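PDB 7AKC: phenolpthiocerol synthesis type-I polyketide synthase ppsA from Mycobacterium bovis, which probably takes part in building the lipid core of phthiocerols and phenolphthiocerols by adding malonyl or methylmalonyl extender units, and is represented here by its acyltransferase domain. Local coordinates for residues Gln272-Ala277 / Asp303-Ala308; Ala165-Val170 / Asp191-Arg196. All blocks are in the same frame, centred on the assembly; numbering follows the deposited sequence.

How the contacts relate
Contacts 1 and 2 sit in different sheet systems of one acyltransferase domain, with centres about 27 Å apart and nearest atoms about 16 Å apart. Contact 1 is mostly buried and joins two helices beside the parallel sheet through aliphatic side chains, with no hydrogen bond across. In contact 2, nearer the surface, a loop meets a helix of the antiparallel sheet system; its apolar middle is topped by an arginine, a glutamate and an aspartate. The pair illustrates how an interface nearer the surface can admit charged groups at its rim, where a buried one is aliphatic. Each also contributes to a sodium site, with one helix carbonyl in contact 1 and two beta-turn carbonyls in contact 2.

Contact 1. Residues Gln272-Ala277 / Asp303-Ala308. With NA (sodium ion), chain C.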
# COMPACT_ATOMS: atom_id res chain seq x y z
N GLN A 272 10.65 -2.98 -1.55
CA GLN A 272 11.81 -2.23 -1.09
C GLN A 272 11.69 -1.89 0.38
O GLN A 272 12.69 -1.99 1.08
CB GLN A 272 11.97 -0.92 -1.92
CG GLN A 272 12.21 -1.13 -3.44
CD GLN A 272 10.94 -1.28 -4.26
OE1 GLN A 272 9.84 -1.47 -3.76
NE2 GLN A 272 11.09 -1.14 -5.57
N ALA A 273 10.48 -1.50 0.86
CA ALA A 273 10.32 -1.20 2.29
C ALA A 273 10.46 -2.47 3.14
O ALA A 273 11.14 -2.46 4.16
CB ALA A 273 8.95 -0.54 2.53
N ILE A 274 9.82 -3.58 2.73
CA ILE A 274 9.94 -4.85 3.48
C ILE A 274 11.42 -5.30 3.53
O ILE A 274 11.91 -5.70 4.58
CB ILE A 274 9.07 -5.93 2.76
CG1 ILE A 274 7.55 -5.62 2.88
CG2 ILE A 274 9.37 -7.35 3.29
CD1 ILE A 274 7.01 -5.61 4.40
N ALA A 275 12.12 -5.28 2.39
CA ALA A 275 13.52 -5.68 2.32
C ALA A 275 14.38 -4.84 3.26
O ALA A 275 15.30 -5.35 3.91
CB ALA A 275 14.03 -5.54 0.89
N SER A 276 14.08 -3.53 3.34
CA SER A 276 14.87 -2.64 4.22
C SER A 276 14.62 -3.03 5.67
O SER A 276 15.55 -3.10 6.48
CB SER A 276 14.46 -1.19 4.01
OG SER A 276 15.16 -0.33 4.90
N ALA A 277 13.35 -3.26 6.02
CA ALA A 277 13.01 -3.67 7.40
C ALA A 277 13.70 -4.99 7.74
O ALA A 277 14.33 -5.11 8.80
CB ALA A 277 11.48 -3.82 7.51
N ASP A 303 8.14 -13.79 0.21
CA ASP A 303 8.86 -13.88 -1.05
C ASP A 303 9.97 -12.82 -1.12
O ASP A 303 11.10 -13.17 -1.44
CB ASP A 303 7.89 -13.71 -2.24
CG ASP A 303 6.93 -14.88 -2.45
OD1 ASP A 303 7.17 -15.96 -1.88
OD2 ASP A 303 5.92 -14.70 -3.19
N THR A 304 9.68 -11.58 -0.70
CA THR A 304 10.68 -10.51 -0.69
C THR A 304 11.86 -10.84 0.26
O THR A 304 13.04 -10.72 -0.10
CB THR A 304 10.04 -9.17 -0.28
OG1 THR A 304 9.22 -8.77 -1.38
CG2 THR A 304 11.11 -8.04 0.02
N LEU A 305 11.52 -11.28 1.49
CA LEU A 305 12.54 -11.53 2.50
C LEU A 305 13.38 -12.74 2.22
O LEU A 305 14.57 -12.75 2.53
CB LEU A 305 11.90 -11.65 3.88
CG LEU A 305 11.28 -10.33 4.36
CD1 LEU A 305 10.33 -10.52 5.50
CD2 LEU A 305 12.33 -9.28 4.67
N HIS A 306 12.77 -13.80 1.66
CA HIS A 306 13.53 -15.00 1.32
C HIS A 306 14.46 -14.71 0.15
O HIS A 306 15.57 -15.23 0.11
CB HIS A 306 12.58 -16.20 1.01
N SER A 307 14.00 -13.88 -0.81
CA SER A 307 14.85 -13.54 -1.95
C SER A 307 16.06 -12.68 -1.50
O SER A 307 17.19 -12.98 -1.89
CB SER A 307 14.04 -12.85 -3.05
OG SER A 307 14.91 -12.36 -4.05
N ALA A 308 15.82 -11.63 -0.70
CA ALA A 308 16.86 -10.69 -0.25
C ALA A 308 17.82 -11.25 0.82
O ALA A 308 19.00 -10.91 0.80
CB ALA A 308 16.23 -9.40 0.25
NA NA C . 16.47 -2.85 8.54
O HOH W 1 14.88 -0.99 8.85
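Helices 270-278 and 298-308, both belonging to the parallel-sheet part of the acyltransferase domain, meet through Ile-274 and Ala-275 on one and Thr-304 and Leu-305 on the other. The axes of segments 272-277 and 303-308 come within 9.0 Å at a crossing angle of -56°, and, with only a methyl on Ala-275, its CA lies 5.9 Å from Leu-305 CA. In Ile-274, chi1 of -68° puts CG1 beside the backbone N and leaves CG2 anti to it, facing the other helix. Ile-274 CG2 meets Leu-305 CG at 3.7 Å and Thr-304 CG2 at 3.8 Å. That threonine methyl also rests on Ala-275, 3.9 Å from its CB, and lies close to its backbone N. With the methyl turned to the interface, Thr-304 OG1 hydrogen-bonds back to Ala-300 O in its own helix. Leu-305 CD2 lies 3.6 Å from Ile-274 O, against the backbone. At the C-terminal end of helix 298-308, Ala-275 CB and Ala-308 CB make a looser contact. Ser-276 O binds a sodium ion at 2.3 Å, together with a water and the carbonyls of Ser-279, Ala-281 and Gly-283. Helix 298-308 is the crossover of a beta-alpha-beta unit between strands 287-290 and 315-317, whereas helix 270-278 lays Ala-273 and Ala-277 on strands 107-110 and 240-242.

Contact 2. Residues Ala165-Val170 / Asp191-Arg196; sequences ADFPQV and DELITR. With NA (sodium ion), chain B.
Phe-167 reaches from a loop onto Leu-193, Glu-192 and Arg-196 of helix 187-199. Its CB points at the helix, and chi1 of -84° carries the ring toward it, where one face is turned to Leu-193. Along that face Phe-167 CD2 lies near Leu-193 CD1, and Phe-167 CD1 near Leu-193 CD2. The latter methyl makes a CH-pi contact, 4.0 Å from the ring centroid and 19° off the normal. Farther out the neighbours turn polar and stand at the ring edge: Phe-167 CE1 meets Arg-196 NH1 at 3.6 Å, and CZ, the tip, lies 4.0 Å from Glu-192 OE1. Ring and guanidinium planes are 89° apart, and it is the ring edge, at Phe-167 CE1, that stands over the guanidinium face. The guanidinium is tied within the helix by a salt bridge from Arg-196 NH2 to Glu-192 OE2 (3.0 Å), though its hydrogen bonds are weak by angle. Asp-166 OD2, 4.4 Å from Arg-196 NH1, is too far for a second bridge but could still attract it weakly. On the buried side, Val-170 CG1 and Leu-193 CD1 meet tip to tip at 3.7 Å. A type I turn from Phe-167 to Val-170 directs both their carbonyls to a sodium ion, with Phe-167 O at 2.4 Å and Val-170 O at 2.2 Å; Ile-164 O and three waters join them. In this ferredoxin-like subdomain, the loop links helix 157-164 to strand 171-177, and Leu-193 packs on Leu-163 and Ile-164 of that helix and, with Val-170, on Ile-183 of strand 180-184.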
# COMPACT_ATOMS: atom_id res chain seq x y z
N ALA A 165 5.65 -0.33 -21.57
CA ALA A 165 6.34 0.87 -22.04
C ALA A 165 5.57 1.57 -23.17
O ALA A 165 5.66 2.79 -23.29
CB ALA A 165 7.76 0.51 -22.50
N ASP A 166 4.83 0.80 -23.99
CA ASP A 166 4.06 1.42 -25.07
C ASP A 166 2.60 1.72 -24.68
O ASP A 166 1.82 2.04 -25.57
CB ASP A 166 4.15 0.63 -26.38
CG ASP A 166 3.92 -0.87 -26.25
OD1 ASP A 166 3.72 -1.35 -25.09
OD2 ASP A 166 3.93 -1.56 -27.31
N PHE A 167 2.24 1.65 -23.40
CA PHE A 167 0.87 1.97 -22.95
C PHE A 167 1.02 3.19 -22.09
O PHE A 167 1.26 3.05 -20.90
CB PHE A 167 0.27 0.82 -22.12
CG PHE A 167 -0.37 -0.28 -22.93
CD1 PHE A 167 0.41 -1.14 -23.71
CD2 PHE A 167 -1.74 -0.48 -22.89
CE1 PHE A 167 -0.19 -2.16 -24.47
CE2 PHE A 167 -2.34 -1.49 -23.65
CZ PHE A 167 -1.56 -2.34 -24.42
N PRO A 168 0.89 4.42 -22.68
CA PRO A 168 1.13 5.65 -21.88
C PRO A 168 0.29 5.78 -20.63
O PRO A 168 0.72 6.42 -19.67
CB PRO A 168 0.80 6.81 -22.85
CG PRO A 168 0.17 6.14 -24.07
CD PRO A 168 0.63 4.73 -24.11
N GLN A 169 -0.93 5.19 -20.65
CA GLN A 169 -1.82 5.31 -19.49
C GLN A 169 -1.71 4.18 -18.47
O GLN A 169 -2.38 4.24 -17.44
CB GLN A 169 -3.27 5.44 -19.95
CG GLN A 169 -3.61 6.74 -20.61
CD GLN A 169 -5.09 6.69 -20.98
OE1 GLN A 169 -5.47 6.13 -22.04
NE2 GLN A 169 -5.95 7.27 -20.12
N VAL A 170 -0.84 3.18 -18.72
CA VAL A 170 -0.64 2.08 -17.77
C VAL A 170 0.74 2.21 -17.17
O VAL A 170 1.71 2.27 -17.91
CB VAL A 170 -0.81 0.69 -18.42
CG1 VAL A 170 -0.53 -0.38 -17.37
CG2 VAL A 170 -2.24 0.54 -18.99
N ASP A 191 -7.18 -5.20 -19.06
CA ASP A 191 -7.68 -6.42 -19.62
C ASP A 191 -6.83 -6.84 -20.83
O ASP A 191 -6.50 -8.02 -20.96
CB ASP A 191 -9.15 -6.26 -19.99
CG ASP A 191 -10.06 -6.36 -18.77
OD1 ASP A 191 -9.57 -6.78 -17.67
OD2 ASP A 191 -11.25 -5.98 -18.88
N GLU A 192 -6.47 -5.88 -21.70
CA GLU A 192 -5.68 -6.22 -22.90
C GLU A 192 -4.31 -6.75 -22.47
O GLU A 192 -3.77 -7.69 -23.07
CB GLU A 192 -5.52 -5.03 -23.87
CG GLU A 192 -4.65 -5.44 -25.05
CD GLU A 192 -4.41 -4.49 -26.21
OE1 GLU A 192 -4.98 -3.38 -26.21
OE2 GLU A 192 -3.68 -4.90 -27.15
N LEU A 193 -3.74 -6.14 -21.42
CA LEU A 193 -2.40 -6.54 -20.95
C LEU A 193 -2.43 -7.93 -20.29
O LEU A 193 -1.49 -8.70 -20.45
CB LEU A 193 -1.82 -5.49 -20.01
CG LEU A 193 -1.39 -4.27 -20.80
CD1 LEU A 193 -1.26 -3.05 -19.88
CD2 LEU A 193 -0.07 -4.60 -21.51
N ILE A 194 -3.52 -8.26 -19.58
CA ILE A 194 -3.69 -9.60 -18.98
C ILE A 194 -3.69 -10.67 -20.09
O ILE A 194 -3.04 -11.70 -19.95
CB ILE A 194 -5.01 -9.61 -18.15
CG1 ILE A 194 -4.80 -8.78 -16.85
CG2 ILE A 194 -5.50 -10.99 -17.85
CD1 ILE A 194 -6.06 -8.59 -16.10
N THR A 195 -4.38 -10.38 -21.20
CA THR A 195 -4.43 -11.25 -22.36
C THR A 195 -3.03 -11.41 -22.97
O THR A 195 -2.64 -12.54 -23.30
CB THR A 195 -5.40 -10.69 -23.41
OG1 THR A 195 -6.71 -10.65 -22.84
CG2 THR A 195 -5.44 -11.59 -24.72
N ARG A 196 -2.28 -10.29 -23.12
CA ARG A 196 -0.94 -10.38 -23.71
C ARG A 196 -0.02 -11.21 -22.81
O ARG A 196 0.76 -12.03 -23.30
CB ARG A 196 -0.35 -8.96 -23.90
CG ARG A 196 -1.06 -8.15 -25.00
CD ARG A 196 -0.33 -6.83 -25.26
NE ARG A 196 -0.89 -6.10 -26.39
CZ ARG A 196 -0.26 -5.12 -27.04
NH1 ARG A 196 0.98 -4.78 -26.69
NH2 ARG A 196 -0.83 -4.52 -28.08
NA NA B . 3.18 2.71 -19.54
O HOH W 2 4.49 4.07 -20.98
O HOH W 3 3.37 5.11 -18.98
O HOH W 4 5.09 2.74 -18.18